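Putative acetyltransferase (Streptococcus mutans, PDB 3LD2) binds coenzyme A and, as a member of the GNAT family, probably transfers an acyl group, likely acetyl, from acetyl-CoA to an acceptor that is not known. Local coordinates at residues A[49-57]-A[115-123]; A[163-171]-A[182-190]. All coordinates share one frame; numbering follows the deposited sequence.

In the fold
Both contacts reach the same mixed sheet, with centres about 22 Å apart and nearest atoms about 7 Å apart. Interaction 1 lays helix 45-55 and the turn after it across the end of strand 110-117, where coenzyme A is bound; residues of both its segments line the pocket, and I115, V117 and R123 bind the cofactor. Interaction 2 pairs the two strands that follow helix 154-162, at one edge of the sheet, strand 166-177 being outermost and strand 180-190 next to it. Its link to the cofactor is indirect: the side chain of L163 lies about 5 Å from coenzyme A and about 4 Å from the side chains of R128 and K162, two cofactor-binding residues.

Interaction 1 of 2, residues A[49-57]-A[115-123]; sequences VELENKTWS and IAVAEKERR. With COA (coenzyme A), chain E.
A116 CB is the apolar point against which T55 and W56 pack: T55 CG2 lies 3.8 Å from A116 CB, and the CZ2 corner of the W56 indole also reaches it. One turn earlier, L51 sends CD1 to A118, 4.1 Å from A118 CB. Helix segment 49-55 crosses strand 115-117 nearly at right angles (88°).

Polar bonds run within each segment. T55 OG1 donates to L51 O, consistent with the rotation that leaves CG2, anti to the backbone N, facing the strand. R122 grips V117 O side-on through NE and NH2, each 3.0 Å from that oxygen, which sets the orientation of the guanidinium plane, with E119 CA over one face and the cofactor's C7P over the other.

Coenzyme A threads between these groups. V117 N donates to COA O9P (2.9 Å, 166°), and W56 meets COA S1P edge-on, 3.6 Å from CH2. R123 N binds the pyrophosphate oxygen O4A, while R123 NE and NH2 hold O9A and O8A of the 3'-phosphate, one face of the guanidinium lying over C4A of the adenine. A strand-end amide on the pantetheine followed by the R/Q-x-x-G-x-G/A pyrophosphate loop, here RRKGIG, is characteristic of the GNAT acetyl-CoA site.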
loop_
_atom_site.group_PDB
_atom_site.type_symbol
_atom_site.label_atom_id
_atom_site.label_comp_id
_atom_site.label_asym_id
_atom_site.label_seq_id
_atom_site.Cartn_x
_atom_site.Cartn_y
_atom_site.Cartn_z
ATOM N N VAL A 49 5.587 12.124 1.817
ATOM C CA VAL A 49 4.496 13.017 1.435
ATOM C C VAL A 49 4.507 13.430 -0.057
ATOM O O VAL A 49 3.512 13.246 -0.760
ATOM C CB VAL A 49 4.446 14.259 2.334
ATOM C CG1 VAL A 49 3.448 15.291 1.778
ATOM C CG2 VAL A 49 4.055 13.849 3.737
ATOM N N GLU A 50 5.622 13.973 -0.530
ATOM C CA GLU A 50 5.768 14.378 -1.924
ATOM C C GLU A 50 5.524 13.236 -2.881
ATOM O O GLU A 50 4.828 13.386 -3.876
ATOM C CB GLU A 50 7.173 14.920 -2.181
ATOM C CG GLU A 50 7.305 16.429 -2.011
ATOM C CD GLU A 50 6.503 17.235 -3.053
ATOM O OE1 GLU A 50 5.524 17.893 -2.634
ATOM O OE2 GLU A 50 6.848 17.218 -4.269
ATOM N N LEU A 51 6.125 12.091 -2.586
ATOM C CA LEU A 51 5.992 10.931 -3.443
ATOM C C LEU A 51 4.540 10.464 -3.521
ATOM O O LEU A 51 4.045 10.121 -4.593
ATOM C CB LEU A 51 6.885 9.796 -2.943
ATOM C CG LEU A 51 6.567 8.397 -3.484
ATOM C CD1 LEU A 51 6.451 8.402 -5.008
ATOM C CD2 LEU A 51 7.628 7.450 -3.071
ATOM N N GLU A 52 3.858 10.444 -2.386
ATOM C CA GLU A 52 2.525 9.884 -2.356
ATOM C C GLU A 52 1.604 10.793 -3.113
ATOM O O GLU A 52 0.710 10.335 -3.835
ATOM C CB GLU A 52 2.030 9.713 -0.929
ATOM C CG GLU A 52 2.212 8.299 -0.449
ATOM C CD GLU A 52 1.752 8.109 0.962
ATOM O OE1 GLU A 52 2.614 7.744 1.770
ATOM O OE2 GLU A 52 0.551 8.346 1.274
ATOM N N ASN A 53 1.832 12.088 -2.940
ATOM C CA ASN A 53 0.946 13.066 -3.520
ATOM C C ASN A 53 1.175 13.189 -5.033
ATOM O O ASN A 53 0.339 13.742 -5.743
ATOM C CB ASN A 53 1.067 14.411 -2.807
ATOM C CG ASN A 53 0.301 14.455 -1.481
ATOM O OD1 ASN A 53 -0.578 13.635 -1.224
ATOM N ND2 ASN A 53 0.626 15.431 -0.644
ATOM N N LYS A 54 2.287 12.657 -5.530
ATOM C CA LYS A 54 2.490 12.603 -6.977
ATOM C C LYS A 54 1.885 11.320 -7.498
ATOM O O LYS A 54 1.647 11.183 -8.695
ATOM C CB LYS A 54 3.984 12.641 -7.371
ATOM C CG LYS A 54 4.719 13.954 -7.075
ATOM C CD LYS A 54 6.238 13.754 -7.007
ATOM C CE LYS A 54 6.945 15.015 -6.488
ATOM N NZ LYS A 54 8.380 15.068 -6.901
ATOM N N THR A 55 1.656 10.377 -6.588
ATOM C CA THR A 55 1.210 9.033 -6.947
ATOM C C THR A 55 -0.314 8.812 -6.943
ATOM O O THR A 55 -0.828 8.033 -7.745
ATOM C CB THR A 55 1.837 7.983 -6.019
ATOM O OG1 THR A 55 3.255 8.172 -5.962
ATOM C CG2 THR A 55 1.530 6.580 -6.513
ATOM N N TRP A 56 -1.039 9.461 -6.039
ATOM C CA TRP A 56 -2.461 9.144 -5.893
ATOM C C TRP A 56 -3.317 9.949 -6.859
ATOM O O TRP A 56 -3.204 11.172 -6.952
ATOM C CB TRP A 56 -2.948 9.319 -4.443
ATOM C CG TRP A 56 -2.136 8.531 -3.451
ATOM C CD1 TRP A 56 -1.354 9.036 -2.444
ATOM C CD2 TRP A 56 -1.996 7.098 -3.388
ATOM N NE1 TRP A 56 -0.739 8.004 -1.759
ATOM C CE2 TRP A 56 -1.115 6.809 -2.320
ATOM C CE3 TRP A 56 -2.534 6.036 -4.120
ATOM C CZ2 TRP A 56 -0.766 5.507 -1.971
ATOM C CZ3 TRP A 56 -2.184 4.735 -3.770
ATOM C CH2 TRP A 56 -1.305 4.484 -2.711
ATOM N N SER A 57 -4.165 9.237 -7.585
ATOM C CA SER A 57 -5.077 9.841 -8.545
ATOM C C SER A 57 -6.418 9.156 -8.403
ATOM O O SER A 57 -6.513 8.104 -7.772
ATOM C CB SER A 57 -4.560 9.660 -9.973
ATOM O OG SER A 57 -4.257 8.297 -10.233
ATOM N N ILE A 115 0.929 0.849 -0.809
ATOM C CA ILE A 115 2.238 0.907 -1.441
ATOM C C ILE A 115 2.243 1.898 -2.611
ATOM O O ILE A 115 1.272 2.043 -3.329
ATOM C CB ILE A 115 2.708 -0.478 -1.916
ATOM C CG1 ILE A 115 4.177 -0.422 -2.368
ATOM C CG2 ILE A 115 1.810 -0.973 -3.018
ATOM C CD1 ILE A 115 4.729 -1.749 -2.802
ATOM N N ALA A 116 3.343 2.618 -2.760
ATOM C CA ALA A 116 3.459 3.585 -3.832
ATOM C C ALA A 116 4.895 3.584 -4.328
ATOM O O ALA A 116 5.837 3.745 -3.552
ATOM C CB ALA A 116 3.016 4.983 -3.365
ATOM N N VAL A 117 5.063 3.320 -5.616
ATOM C CA VAL A 117 6.379 3.369 -6.224
ATOM C C VAL A 117 6.436 4.557 -7.174
ATOM O O VAL A 117 5.443 4.869 -7.838
ATOM C CB VAL A 117 6.689 2.106 -6.979
ATOM C CG1 VAL A 117 7.913 2.313 -7.857
ATOM C CG2 VAL A 117 6.903 0.970 -6.006
ATOM N N ALA A 118 7.577 5.237 -7.215
ATOM C CA ALA A 118 7.703 6.412 -8.077
ATOM C C ALA A 118 7.536 6.020 -9.541
ATOM O O ALA A 118 8.173 5.081 -10.024
ATOM C CB ALA A 118 9.018 7.088 -7.860
ATOM N N GLU A 119 6.670 6.742 -10.236
ATOM C CA GLU A 119 6.360 6.456 -11.636
ATOM C C GLU A 119 7.566 6.121 -12.525
ATOM O O GLU A 119 7.566 5.106 -13.214
ATOM C CB GLU A 119 5.623 7.643 -12.229
ATOM C CG GLU A 119 5.453 7.587 -13.727
ATOM C CD GLU A 119 4.140 8.201 -14.132
ATOM O OE1 GLU A 119 4.149 9.362 -14.598
ATOM O OE2 GLU A 119 3.095 7.530 -13.943
ATOM N N LYS A 120 8.588 6.973 -12.505
ATOM C CA LYS A 120 9.777 6.751 -13.331
ATOM C C LYS A 120 10.565 5.510 -12.916
ATOM O O LYS A 120 11.315 4.943 -13.712
ATOM C CB LYS A 120 10.678 7.991 -13.328
ATOM C CG LYS A 120 9.910 9.270 -13.067
ATOM C CD LYS A 120 10.122 10.356 -14.138
ATOM C CE LYS A 120 8.946 10.393 -15.130
ATOM N NZ LYS A 120 8.949 11.632 -15.966
ATOM N N GLU A 121 10.372 5.076 -11.679
ATOM C CA GLU A 121 11.120 3.939 -11.154
ATOM C C GLU A 121 10.374 2.602 -11.234
ATOM O O GLU A 121 10.930 1.580 -10.833
ATOM C CB GLU A 121 11.557 4.220 -9.705
ATOM C CG GLU A 121 12.321 5.546 -9.516
ATOM C CD GLU A 121 13.645 5.561 -10.283
ATOM O OE1 GLU A 121 14.139 4.459 -10.618
ATOM O OE2 GLU A 121 14.186 6.666 -10.540
ATOM N N ARG A 122 9.138 2.602 -11.758
ATOM C CA ARG A 122 8.309 1.378 -11.818
ATOM C C ARG A 122 8.853 0.309 -12.754
ATOM O O ARG A 122 9.737 0.586 -13.567
ATOM C CB ARG A 122 6.853 1.688 -12.193
ATOM C CG ARG A 122 6.034 2.195 -11.027
ATOM C CD ARG A 122 4.718 2.827 -11.428
ATOM N NE ARG A 122 4.355 3.844 -10.453
ATOM C CZ ARG A 122 3.360 4.707 -10.597
ATOM N NH1 ARG A 122 2.618 4.664 -11.689
ATOM N NH2 ARG A 122 3.111 5.611 -9.653
ATOM N N ARG A 123 8.322 -0.910 -12.630
ATOM C CA ARG A 123 8.738 -2.030 -13.472
ATOM C C ARG A 123 10.185 -2.434 -13.298
ATOM O O ARG A 123 10.736 -3.118 -14.174
ATOM C CB ARG A 123 8.544 -1.727 -14.962
ATOM C CG ARG A 123 7.187 -2.062 -15.486
ATOM C CD ARG A 123 6.527 -3.113 -14.636
ATOM N NE ARG A 123 6.473 -4.422 -15.266
ATOM C CZ ARG A 123 5.696 -4.696 -16.306
ATOM N NH1 ARG A 123 4.958 -3.722 -16.820
ATOM N NH2 ARG A 123 5.656 -5.928 -16.825
HETATM N N1A COA E . 1.579 -3.391 -16.753
HETATM C C2A COA E . 1.564 -4.873 -16.719
HETATM N N3A COA E . 2.083 -5.581 -15.498
HETATM C C4A COA E . 2.573 -4.807 -14.369
HETATM C C5A COA E . 2.566 -3.336 -14.402
HETATM C C6A COA E . 2.070 -2.613 -15.614
HETATM N N6A COA E . 2.093 -1.159 -15.595
HETATM N N7A COA E . 3.105 -2.795 -13.145
HETATM C C8A COA E . 3.427 -3.942 -12.331
HETATM N N9A COA E . 3.013 -5.174 -13.052
HETATM C C1B COA E . 3.555 -6.339 -12.580
HETATM C C2B COA E . 4.294 -7.396 -13.379
HETATM O O2B COA E . 3.888 -7.919 -14.607
HETATM C C3B COA E . 5.393 -7.899 -12.550
HETATM O O3B COA E . 6.383 -8.762 -13.017
HETATM P P3B COA E . 7.464 -8.146 -14.144
HETATM O O7A COA E . 8.758 -9.167 -14.081
HETATM O O8A COA E . 6.835 -8.160 -15.681
HETATM O O9A COA E . 7.833 -6.771 -13.857
HETATM C C4B COA E . 5.357 -7.111 -11.255
HETATM O O4B COA E . 4.258 -6.131 -11.318
HETATM C C5B COA E . 6.352 -6.953 -10.159
HETATM O O5B COA E . 6.760 -5.698 -10.674
HETATM P P1A COA E . 7.366 -4.431 -9.819
HETATM O O1A COA E . 8.554 -3.718 -10.722
HETATM O O2A COA E . 7.878 -4.945 -8.556
HETATM O O3A COA E . 6.178 -3.340 -9.534
HETATM P P2A COA E . 6.431 -1.740 -9.292
HETATM O O4A COA E . 6.524 -0.977 -10.751
HETATM O O5A COA E . 7.642 -1.486 -8.521
HETATM O O6A COA E . 5.112 -1.131 -8.523
HETATM C CBP COA E . 2.871 -0.722 -8.125
HETATM C CCP COA E . 3.864 -1.748 -8.695
HETATM C CDP COA E . 3.238 -0.501 -6.633
HETATM C CEP COA E . 1.406 -1.203 -8.303
HETATM C CAP COA E . 3.090 0.625 -8.868
HETATM O OAP COA E . 2.543 0.640 -10.158
HETATM C C9P COA E . 2.393 1.741 -8.102
HETATM O O9P COA E . 3.072 2.564 -7.580
HETATM N N8P COA E . 1.095 2.197 -8.571
HETATM C C7P COA E . 0.798 3.568 -8.209
HETATM C C6P COA E . -0.462 3.662 -7.342
HETATM C C5P COA E . -0.660 2.391 -6.510
HETATM O O5P COA E . 0.010 2.220 -5.550
HETATM N N4P COA E . -1.718 1.449 -6.818
HETATM C C3P COA E . -2.326 0.611 -5.765
HETATM C C2P COA E . -1.427 0.323 -4.558
HETATM S S1P COA E . -2.236 1.010 -3.072
#

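Interaction 2 of 2, residues A[163-171]-A[182-190]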
loop_
_atom_site.group_PDB
_atom_site.type_symbol
_atom_site.label_atom_id
_atom_site.label_comp_id
_atom_site.label_asym_id
_atom_site.label_seq_id
_atom_site.Cartn_x
_atom_site.Cartn_y
_atom_site.Cartn_z
ATOM N N LEU A 163 2.243 -11.438 -7.732
ATOM C CA LEU A 163 2.867 -11.772 -6.442
ATOM C C LEU A 163 2.104 -12.824 -5.645
ATOM O O LEU A 163 2.419 -13.078 -4.490
ATOM C CB LEU A 163 3.037 -10.510 -5.588
ATOM C CG LEU A 163 4.315 -9.702 -5.865
ATOM C CD1 LEU A 163 5.001 -10.096 -7.162
ATOM C CD2 LEU A 163 4.028 -8.217 -5.849
ATOM N N GLY A 164 1.083 -13.417 -6.246
ATOM C CA GLY A 164 0.390 -14.520 -5.613
ATOM C C GLY A 164 -0.777 -14.182 -4.703
ATOM O O GLY A 164 -1.206 -15.020 -3.926
ATOM N N PHE A 165 -1.310 -12.972 -4.779
ATOM C CA PHE A 165 -2.513 -12.676 -4.006
ATOM C C PHE A 165 -3.714 -13.340 -4.666
ATOM O O PHE A 165 -3.689 -13.614 -5.869
ATOM C CB PHE A 165 -2.746 -11.169 -3.875
ATOM C CG PHE A 165 -1.823 -10.491 -2.905
ATOM C CD1 PHE A 165 -2.307 -9.999 -1.698
ATOM C CD2 PHE A 165 -0.470 -10.344 -3.197
ATOM C CE1 PHE A 165 -1.473 -9.371 -0.798
ATOM C CE2 PHE A 165 0.381 -9.714 -2.304
ATOM C CZ PHE A 165 -0.125 -9.223 -1.096
ATOM N N ASP A 166 -4.753 -13.603 -3.872
ATOM C CA ASP A 166 -5.994 -14.186 -4.367
ATOM C C ASP A 166 -7.081 -13.131 -4.469
ATOM O O ASP A 166 -7.243 -12.318 -3.557
ATOM C CB ASP A 166 -6.472 -15.278 -3.407
ATOM C CG ASP A 166 -5.514 -16.453 -3.338
ATOM O OD1 ASP A 166 -5.249 -17.070 -4.391
ATOM O OD2 ASP A 166 -5.020 -16.758 -2.228
ATOM N N LEU A 167 -7.843 -13.153 -5.556
ATOM C CA LEU A 167 -9.011 -12.299 -5.654
ATOM C C LEU A 167 -10.147 -12.896 -4.822
ATOM O O LEU A 167 -10.727 -13.911 -5.195
ATOM C CB LEU A 167 -9.452 -12.141 -7.099
ATOM C CG LEU A 167 -10.674 -11.234 -7.227
ATOM C CD1 LEU A 167 -10.290 -9.835 -6.811
ATOM C CD2 LEU A 167 -11.276 -11.283 -8.671
ATOM N N GLU A 168 -10.466 -12.271 -3.692
ATOM C CA GLU A 168 -11.369 -12.915 -2.743
ATOM C C GLU A 168 -12.791 -12.447 -2.962
ATOM O O GLU A 168 -13.728 -13.218 -2.860
ATOM C CB GLU A 168 -10.922 -12.704 -1.283
ATOM C CG GLU A 168 -11.847 -13.373 -0.272
ATOM C CD GLU A 168 -11.214 -13.601 1.099
ATOM O OE1 GLU A 168 -10.001 -13.873 1.170
ATOM O OE2 GLU A 168 -11.944 -13.526 2.113
ATOM N N ALA A 169 -12.950 -11.183 -3.310
ATOM C CA ALA A 169 -14.286 -10.657 -3.496
ATOM C C ALA A 169 -14.300 -9.521 -4.484
ATOM O O ALA A 169 -13.280 -8.906 -4.779
ATOM C CB ALA A 169 -14.861 -10.187 -2.170
ATOM N N ARG A 170 -15.493 -9.226 -4.968
ATOM C CA ARG A 170 -15.677 -8.107 -5.853
ATOM C C ARG A 170 -16.937 -7.379 -5.428
ATOM O O ARG A 170 -17.991 -7.972 -5.383
ATOM C CB ARG A 170 -15.781 -8.604 -7.282
ATOM C CG ARG A 170 -16.278 -7.559 -8.230
ATOM C CD ARG A 170 -16.237 -8.013 -9.672
ATOM N NE ARG A 170 -17.075 -7.100 -10.439
ATOM C CZ ARG A 170 -18.162 -7.459 -11.112
ATOM N NH1 ARG A 170 -18.534 -8.738 -11.151
ATOM N NH2 ARG A 170 -18.861 -6.536 -11.756
ATOM N N LEU A 171 -16.806 -6.108 -5.055
ATOM C CA LEU A 171 -17.955 -5.277 -4.724
ATOM C C LEU A 171 -18.272 -4.404 -5.923
ATOM O O LEU A 171 -17.475 -3.585 -6.370
ATOM C CB LEU A 171 -17.688 -4.403 -3.508
ATOM C CG LEU A 171 -17.285 -5.143 -2.233
ATOM C CD1 LEU A 171 -17.228 -4.180 -1.047
ATOM C CD2 LEU A 171 -18.258 -6.287 -1.968
ATOM N N VAL A 182 -16.850 2.318 -10.693
ATOM C CA VAL A 182 -15.685 1.483 -10.446
ATOM C C VAL A 182 -16.021 0.428 -9.412
ATOM O O VAL A 182 -16.778 0.695 -8.480
ATOM C CB VAL A 182 -14.488 2.353 -10.021
ATOM C CG1 VAL A 182 -13.223 1.510 -9.906
ATOM C CG2 VAL A 182 -14.312 3.469 -11.040
ATOM N N ASP A 183 -15.508 -0.777 -9.613
ATOM C CA ASP A 183 -15.656 -1.844 -8.629
ATOM C C ASP A 183 -14.522 -1.853 -7.605
ATOM O O ASP A 183 -13.423 -1.335 -7.840
ATOM C CB ASP A 183 -15.678 -3.207 -9.313
ATOM C CG ASP A 183 -16.905 -3.415 -10.201
ATOM O OD1 ASP A 183 -17.948 -2.748 -10.004
ATOM O OD2 ASP A 183 -16.809 -4.279 -11.090
ATOM N N ASP A 184 -14.792 -2.476 -6.473
ATOM C CA ASP A 184 -13.800 -2.644 -5.436
ATOM C C ASP A 184 -13.398 -4.108 -5.412
ATOM O O ASP A 184 -14.215 -4.980 -5.107
ATOM C CB ASP A 184 -14.401 -2.232 -4.101
ATOM C CG ASP A 184 -13.380 -2.165 -2.989
ATOM O OD1 ASP A 184 -12.165 -2.074 -3.288
ATOM O OD2 ASP A 184 -13.809 -2.189 -1.812
ATOM N N LEU A 185 -12.150 -4.395 -5.755
ATOM C CA LEU A 185 -11.679 -5.767 -5.743
ATOM C C LEU A 185 -10.882 -6.016 -4.488
ATOM O O LEU A 185 -9.974 -5.255 -4.153
ATOM C CB LEU A 185 -10.826 -6.066 -6.964
ATOM C CG LEU A 185 -11.436 -5.675 -8.301
ATOM C CD1 LEU A 185 -10.450 -6.016 -9.414
ATOM C CD2 LEU A 185 -12.769 -6.374 -8.461
ATOM N N ILE A 186 -11.244 -7.083 -3.788
ATOM C CA ILE A 186 -10.681 -7.357 -2.487
ATOM C C ILE A 186 -9.741 -8.508 -2.646
ATOM O O ILE A 186 -10.177 -9.604 -2.998
ATOM C CB ILE A 186 -11.782 -7.690 -1.475
ATOM C CG1 ILE A 186 -12.663 -6.461 -1.299
ATOM C CG2 ILE A 186 -11.175 -8.115 -0.126
ATOM C CD1 ILE A 186 -13.706 -6.609 -0.251
ATOM N N TYR A 187 -8.455 -8.237 -2.416
ATOM C CA TYR A 187 -7.404 -9.239 -2.554
ATOM C C TYR A 187 -6.884 -9.719 -1.209
ATOM O O TYR A 187 -6.766 -8.952 -0.254
ATOM C CB TYR A 187 -6.243 -8.694 -3.393
ATOM C CG TYR A 187 -6.500 -8.733 -4.881
ATOM C CD1 TYR A 187 -6.087 -9.811 -5.653
ATOM C CD2 TYR A 187 -7.175 -7.697 -5.516
ATOM C CE1 TYR A 187 -6.335 -9.856 -7.003
ATOM C CE2 TYR A 187 -7.424 -7.728 -6.882
ATOM C CZ TYR A 187 -7.010 -8.805 -7.611
ATOM O OH TYR A 187 -7.244 -8.825 -8.960
ATOM N N SER A 188 -6.550 -10.991 -1.113
ATOM C CA SER A 188 -6.075 -11.472 0.164
ATOM C C SER A 188 -4.845 -12.321 -0.017
ATOM O O SER A 188 -4.469 -12.655 -1.137
ATOM C CB SER A 188 -7.189 -12.192 0.951
ATOM O OG SER A 188 -7.624 -13.349 0.279
ATOM N N TYR A 189 -4.194 -12.638 1.095
ATOM C CA TYR A 189 -2.992 -13.448 1.055
ATOM C C TYR A 189 -2.966 -14.323 2.283
ATOM O O TYR A 189 -3.139 -13.832 3.400
ATOM C CB TYR A 189 -1.748 -12.548 1.020
ATOM C CG TYR A 189 -0.476 -13.254 0.597
ATOM C CD1 TYR A 189 0.101 -13.010 -0.647
ATOM C CD2 TYR A 189 0.150 -14.152 1.441
ATOM C CE1 TYR A 189 1.256 -13.651 -1.040
ATOM C CE2 TYR A 189 1.307 -14.797 1.061
ATOM C CZ TYR A 189 1.860 -14.541 -0.170
ATOM O OH TYR A 189 3.017 -15.194 -0.530
ATOM N N ASP A 190 -2.737 -15.614 2.081
ATOM C CA ASP A 190 -2.755 -16.583 3.170
ATOM C C ASP A 190 -1.401 -16.613 3.879
ATOM O O ASP A 190 -0.425 -17.130 3.346
ATOM C CB ASP A 190 -3.126 -17.973 2.626
ATOM C CG ASP A 190 -3.725 -18.900 3.700
ATOM O OD1 ASP A 190 -4.802 -19.508 3.459
ATOM O OD2 ASP A 190 -3.116 -19.023 4.787
#
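I186 O takes two backbone N-H groups, from E168 N at 2.8 Å and from A169 N at 3.2 Å. The second arrives in the carbonyl plane on a lone pair, the first nearly along the C=O axis. A second doubly gripped oxygen is D183 OD2: R170, its chain extended from CG to NE, forms a salt bridge with it, side-on through NE (2.9 Å) and NH2. Both nitrogens come from the same face of the carboxylate, whose plane is turned 53° from the guanidinium, while D183 OD1 accepts from K173 N. E168 and A169 facing one residue make a classic beta bulge in the antiparallel hairpin of strands 166-177 and 180-190, shifting the register by one between L167-Y187 and A169-I186. The bulge turns E168 toward the partner strand, where S188 OG donates to E168 OE1 (2.6 Å) on its anti side; K144 holds the other oxygen in a salt bridge.

L167, with CG anti to the backbone N (chi1 -179°), lays CD1 over the face of the Y187 ring, 3.7 Å from its centroid, in a CH-pi contact; the same methyl also packs on L185 CB. Just before strand 166-177 begins, F165 forms a T-shaped pair with Y189, the edge of Y189 over the F165 face, planes at 68°. G164, at positive phi, closes the Schellman motif of helix 154-162 and leads into F165, whose ring meets Y160.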